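Uncharacterized protein (Bacteroides caccae, PDB 4L7A) is of unknown function but is probably a zinc-dependent metallopeptidase. Local coordinates at residues S21-W26 against F39-E44; Y35-K40 against H71-A76. All blocks are in the same frame, centred on the assembly; numbering follows the deposited sequence.

Interaction 1 (S21-W26 against F39-E44); sequences SEFDRW and FKYRME
Asp24 meets Tyr41 and Arg42 with one carboxylate oxygen each. On OD2, Arg42 closes side-on: its NH2 lies 2.8 Å from Asp24 OD2 with an N-H...O angle of 156°, and its NE makes a longer, more bent bond of 3.3 Å to the same Asp24 OD2. Both nitrogens come from the syn side and keep the oxygen close to the guanidinium plane, although that plane is well inclined to the carboxylate. The other oxygen, Asp24 OD1, is 2.9 Å from Tyr41 OH and sits at the edge of the phenol ring. Arg42 NH1 adds a weak bond to Glu44, which extends the pair into a salt-bridge network. The contact joins helix 17-35 to the chain just beyond strand 38-40, an outermost strand of the mixed sheet. With CG anti to the backbone N (chi1 -167°), the Phe23 ring is placed beside Tyr41, where CD2 lies over one face, 3.4 Å from Tyr41 CE1. The two ring planes meet obliquely, at 44°, while Arg42 CG covers the opposite face of the tyrosine. Replacing Asp24 with an alanine would probably leave the Arg42 guanidinium without its carboxylate mate on the helix and the Tyr41 hydroxyl without this oxygen partner. Phe23 also touches Val63 and Ala66 of helix 59-81.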
# COMPACT_ATOMS: atom_id res chain seq x y z
N SER A 21 3.91 26.37 6.30
CA SER A 21 4.32 26.16 7.68
C SER A 21 3.18 25.50 8.46
O SER A 21 3.43 24.71 9.35
CB SER A 21 4.72 27.47 8.40
OG SER A 21 5.81 28.03 7.71
N GLU A 22 1.93 25.84 8.13
CA GLU A 22 0.77 25.19 8.80
C GLU A 22 0.72 23.68 8.46
O GLU A 22 0.47 22.86 9.33
CB GLU A 22 -0.57 25.88 8.43
CG GLU A 22 -1.83 25.41 9.20
CD GLU A 22 -3.17 25.96 8.64
OE1 GLU A 22 -3.14 26.85 7.74
OE2 GLU A 22 -4.26 25.50 9.07
N PHE A 23 0.96 23.34 7.21
CA PHE A 23 1.05 21.94 6.81
C PHE A 23 2.25 21.23 7.49
O PHE A 23 2.11 20.11 7.95
CB PHE A 23 1.09 21.82 5.28
CG PHE A 23 0.87 20.42 4.74
CD1 PHE A 23 0.11 19.47 5.40
CD2 PHE A 23 1.41 20.08 3.51
CE1 PHE A 23 -0.07 18.20 4.84
CE2 PHE A 23 1.23 18.80 2.96
CZ PHE A 23 0.49 17.87 3.64
N ASP A 24 3.40 21.90 7.58
CA ASP A 24 4.55 21.29 8.26
C ASP A 24 4.17 20.97 9.67
O ASP A 24 4.45 19.90 10.16
CB ASP A 24 5.78 22.18 8.26
CG ASP A 24 6.32 22.44 6.87
OD1 ASP A 24 5.99 21.71 5.92
OD2 ASP A 24 7.08 23.42 6.73
N ARG A 25 3.49 21.90 10.31
CA ARG A 25 3.04 21.70 11.70
C ARG A 25 2.11 20.48 11.76
O ARG A 25 2.28 19.62 12.59
CB ARG A 25 2.37 22.98 12.28
CG ARG A 25 2.75 23.31 13.74
CD ARG A 25 1.97 24.53 14.35
NE ARG A 25 0.66 24.16 14.92
CZ ARG A 25 -0.53 24.50 14.41
NH1 ARG A 25 -0.63 25.25 13.33
NH2 ARG A 25 -1.63 24.11 15.01
N TRP A 26 1.15 20.41 10.84
CA TRP A 26 0.20 19.30 10.81
C TRP A 26 0.94 17.96 10.60
O TRP A 26 0.57 16.95 11.19
CB TRP A 26 -0.83 19.56 9.75
CG TRP A 26 -1.91 18.61 9.71
CD1 TRP A 26 -3.12 18.74 10.32
CD2 TRP A 26 -1.92 17.30 9.09
NE1 TRP A 26 -3.89 17.64 10.08
CE2 TRP A 26 -3.19 16.74 9.31
CE3 TRP A 26 -0.99 16.59 8.33
CZ2 TRP A 26 -3.57 15.49 8.83
CZ3 TRP A 26 -1.36 15.33 7.82
CH2 TRP A 26 -2.64 14.81 8.07
N PHE A 39 7.13 12.76 6.21
CA PHE A 39 6.34 12.96 4.99
C PHE A 39 6.76 14.23 4.26
O PHE A 39 6.53 15.31 4.75
CB PHE A 39 4.88 13.03 5.39
CG PHE A 39 3.87 12.99 4.25
CD1 PHE A 39 3.66 14.09 3.43
CD2 PHE A 39 3.00 11.90 4.10
CE1 PHE A 39 2.69 14.07 2.47
CE2 PHE A 39 2.01 11.87 3.12
CZ PHE A 39 1.88 12.96 2.29
N LYS A 40 7.33 14.11 3.07
CA LYS A 40 7.89 15.28 2.39
C LYS A 40 7.09 15.66 1.14
O LYS A 40 6.76 14.80 0.31
CB LYS A 40 9.33 15.01 1.99
CG LYS A 40 10.25 14.66 3.14
CD LYS A 40 11.69 14.85 2.73
CE LYS A 40 12.65 14.34 3.78
NZ LYS A 40 14.03 14.43 3.26
N TYR A 41 6.74 16.94 1.04
CA TYR A 41 6.06 17.45 -0.13
C TYR A 41 6.82 18.56 -0.80
O TYR A 41 6.61 18.81 -1.98
CB TYR A 41 4.67 17.91 0.21
CG TYR A 41 4.65 19.12 1.06
CD1 TYR A 41 4.84 19.02 2.43
CD2 TYR A 41 4.45 20.37 0.50
CE1 TYR A 41 4.84 20.17 3.23
CE2 TYR A 41 4.48 21.51 1.29
CZ TYR A 41 4.65 21.40 2.66
OH TYR A 41 4.68 22.53 3.41
N ARG A 42 7.72 19.21 -0.07
CA ARG A 42 8.45 20.35 -0.61
C ARG A 42 9.47 19.81 -1.60
O ARG A 42 10.30 18.95 -1.25
CB ARG A 42 9.14 21.14 0.51
CG ARG A 42 8.21 21.95 1.46
CD ARG A 42 9.00 22.32 2.73
NE ARG A 42 8.31 23.16 3.70
CZ ARG A 42 8.18 24.46 3.59
NH1 ARG A 42 8.65 25.10 2.54
NH2 ARG A 42 7.52 25.14 4.51
N MSE A 43 9.45 20.35 -2.80
CA MSE A 43 10.35 19.92 -3.87
C MSE A 43 11.84 20.17 -3.60
O MSE A 43 12.71 19.36 -3.97
CB MSE A 43 9.96 20.61 -5.17
CG MSE A 43 8.59 20.18 -5.67
SE MSE A 43 7.93 21.32 -7.10
CE MSE A 43 6.94 22.68 -6.04
N GLU A 44 12.11 21.28 -2.94
CA GLU A 44 13.45 21.64 -2.50
C GLU A 44 14.09 20.61 -1.57
O GLU A 44 15.29 20.55 -1.50
CB GLU A 44 13.41 23.02 -1.80
CG GLU A 44 12.61 23.01 -0.46
CD GLU A 44 11.73 24.24 -0.23
OE1 GLU A 44 12.26 25.37 -0.22
OE2 GLU A 44 10.51 24.08 -0.01

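Interaction 2 (Y35-K40 against H71-A76); sequences YNIDFK and HCWLEA
Leu74 reaches from its helix to Tyr35 and Ile37, and most of its side chain lies along the tyrosine. CB starts near the phenol end of the tyrosine, 4.0 Å from Tyr35 CZ. A first torsion of -74° sets CG anti to the carbonyl carbon, and CG then rests over one face of the Trp73 ring, offset toward the rim. Of the two methyls, CD1 approaches the margin of the Tyr35 ring, 3.8 Å from Tyr35 CE2. CD2 stands over the middle of the tyrosine ring, 3.9 Å from the Tyr35 centroid and only 5° off the ring normal, which meets the geometry of a CH-pi contact. This is a seam between the end of helix 17-35, the loop residue leading into strand 38-40 and helix 59-81, the last widened by a pi-type turn at 71-74. The tip of Leu74 also meets Ile37 head-on, CD2 lying 3.8 Å from Ile37 CD1. That same isoleucine methyl touches Trp73 CH2 at 4.0 Å, so Ile37 bridges two successive helix residues. No hydrogen bond crosses between the segments; the Tyr35 hydroxyl is hydrogen-bonded to Asp78, one turn further along helix 59-81. Phe146 stacks on Trp73, and Thr86 of helix 83-88 touches both Tyr35 and Leu74.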
# COMPACT_ATOMS: atom_id res chain seq x y z
N TYR A 35 4.13 8.26 14.51
CA TYR A 35 4.66 7.13 13.72
C TYR A 35 6.12 7.20 13.31
O TYR A 35 6.64 6.28 12.69
CB TYR A 35 3.83 7.02 12.44
CG TYR A 35 2.35 7.02 12.65
CD1 TYR A 35 1.73 5.94 13.27
CD2 TYR A 35 1.57 8.04 12.20
CE1 TYR A 35 0.41 5.91 13.46
CE2 TYR A 35 0.20 8.01 12.36
CZ TYR A 35 -0.35 6.96 13.02
OH TYR A 35 -1.69 6.90 13.18
N ASN A 36 6.77 8.32 13.61
CA ASN A 36 8.16 8.56 13.17
C ASN A 36 8.30 8.45 11.64
O ASN A 36 9.24 7.88 11.13
CB ASN A 36 9.15 7.63 13.89
CG ASN A 36 9.05 7.74 15.39
OD1 ASN A 36 9.15 6.75 16.10
ND2 ASN A 36 8.83 8.93 15.88
N ILE A 37 7.35 8.99 10.92
CA ILE A 37 7.40 9.02 9.46
C ILE A 37 7.68 10.43 9.01
O ILE A 37 7.02 11.36 9.40
CB ILE A 37 6.08 8.54 8.81
CG1 ILE A 37 5.80 7.08 9.16
CG2 ILE A 37 6.16 8.70 7.32
CD1 ILE A 37 4.38 6.62 8.84
N ASP A 38 8.64 10.57 8.12
CA ASP A 38 8.93 11.88 7.57
C ASP A 38 8.17 11.96 6.26
O ASP A 38 8.54 11.31 5.27
CB ASP A 38 10.45 11.98 7.45
CG ASP A 38 10.94 13.33 6.97
OD1 ASP A 38 10.18 14.33 6.93
OD2 ASP A 38 12.13 13.38 6.59
N PHE A 39 7.13 12.76 6.21
CA PHE A 39 6.34 12.96 4.99
C PHE A 39 6.76 14.23 4.26
O PHE A 39 6.53 15.31 4.75
CB PHE A 39 4.88 13.03 5.39
CG PHE A 39 3.87 12.99 4.25
CD1 PHE A 39 3.66 14.09 3.43
CD2 PHE A 39 3.00 11.90 4.10
CE1 PHE A 39 2.69 14.07 2.47
CE2 PHE A 39 2.01 11.87 3.12
CZ PHE A 39 1.88 12.96 2.29
N LYS A 40 7.33 14.11 3.07
CA LYS A 40 7.89 15.28 2.39
C LYS A 40 7.09 15.66 1.14
O LYS A 40 6.76 14.80 0.31
CB LYS A 40 9.33 15.01 1.99
CG LYS A 40 10.25 14.66 3.14
CD LYS A 40 11.69 14.85 2.73
CE LYS A 40 12.65 14.34 3.78
NZ LYS A 40 14.03 14.43 3.26
N HIS A 71 -5.80 8.28 6.94
CA HIS A 71 -7.15 7.71 7.22
C HIS A 71 -7.34 6.25 6.78
O HIS A 71 -7.96 5.46 7.50
CB HIS A 71 -8.24 8.53 6.55
CG HIS A 71 -9.61 8.15 6.97
ND1 HIS A 71 -10.09 8.43 8.24
CD2 HIS A 71 -10.60 7.49 6.33
CE1 HIS A 71 -11.33 7.99 8.34
NE2 HIS A 71 -11.66 7.41 7.20
N CYS A 72 -6.76 5.92 5.63
CA CYS A 72 -7.01 4.62 4.98
C CYS A 72 -5.98 3.52 5.24
O CYS A 72 -6.25 2.32 5.00
CB CYS A 72 -7.14 4.83 3.50
SG CYS A 72 -8.55 5.87 3.08
N TRP A 73 -4.81 3.90 5.72
CA TRP A 73 -3.76 2.94 6.09
C TRP A 73 -3.39 3.12 7.57
O TRP A 73 -3.70 2.25 8.40
CB TRP A 73 -2.58 2.96 5.12
CG TRP A 73 -1.29 2.63 5.76
CD1 TRP A 73 -1.00 1.54 6.53
CD2 TRP A 73 -0.14 3.44 5.76
NE1 TRP A 73 0.28 1.67 7.05
CE2 TRP A 73 0.82 2.83 6.55
CE3 TRP A 73 0.18 4.63 5.11
CZ2 TRP A 73 2.12 3.36 6.70
CZ3 TRP A 73 1.46 5.19 5.33
CH2 TRP A 73 2.38 4.55 6.11
N LEU A 74 -2.81 4.28 7.93
CA LEU A 74 -2.23 4.43 9.26
C LEU A 74 -3.27 4.27 10.36
O LEU A 74 -3.07 3.48 11.24
CB LEU A 74 -1.54 5.76 9.40
CG LEU A 74 -0.21 5.93 8.69
CD1 LEU A 74 0.16 7.39 8.64
CD2 LEU A 74 0.88 5.17 9.38
N GLU A 75 -4.42 4.91 10.21
CA GLU A 75 -5.49 4.76 11.16
C GLU A 75 -6.19 3.40 11.14
O GLU A 75 -6.77 3.01 12.15
CB GLU A 75 -6.52 5.88 11.05
CG GLU A 75 -6.02 7.20 11.66
CD GLU A 75 -7.09 8.29 11.55
OE1 GLU A 75 -8.30 8.02 11.73
OE2 GLU A 75 -6.74 9.40 11.21
N ALA A 76 -6.10 2.69 10.01
CA ALA A 76 -6.72 1.38 9.92
C ALA A 76 -5.93 0.35 10.69
O ALA A 76 -6.44 -0.47 11.46
CB ALA A 76 -6.86 0.97 8.43

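The centres of the two contacts lie 14 Å apart, on the same side of the chain's centre. Along the chain, helix 17-35 supplies 21-26 and then Tyr35 at its end; the strand follows, residues 41-44 turn away from it, and helix 59-81 brings 71-76. Phe39 and Lys40 belong to both interactions as shared sequence, with no other touch between them. Interaction 1 is partly buried, 21 Å from the chain's centre, and carries charge; interaction 2 is buried, 11 Å from it, and apolar across its segments. Strand 38-40 lies between the residues carrying the two contacts, so the chain is packed on helix 59-81 just before this border strand and on helix 17-35 just after it, within the putative metallopeptidase family region.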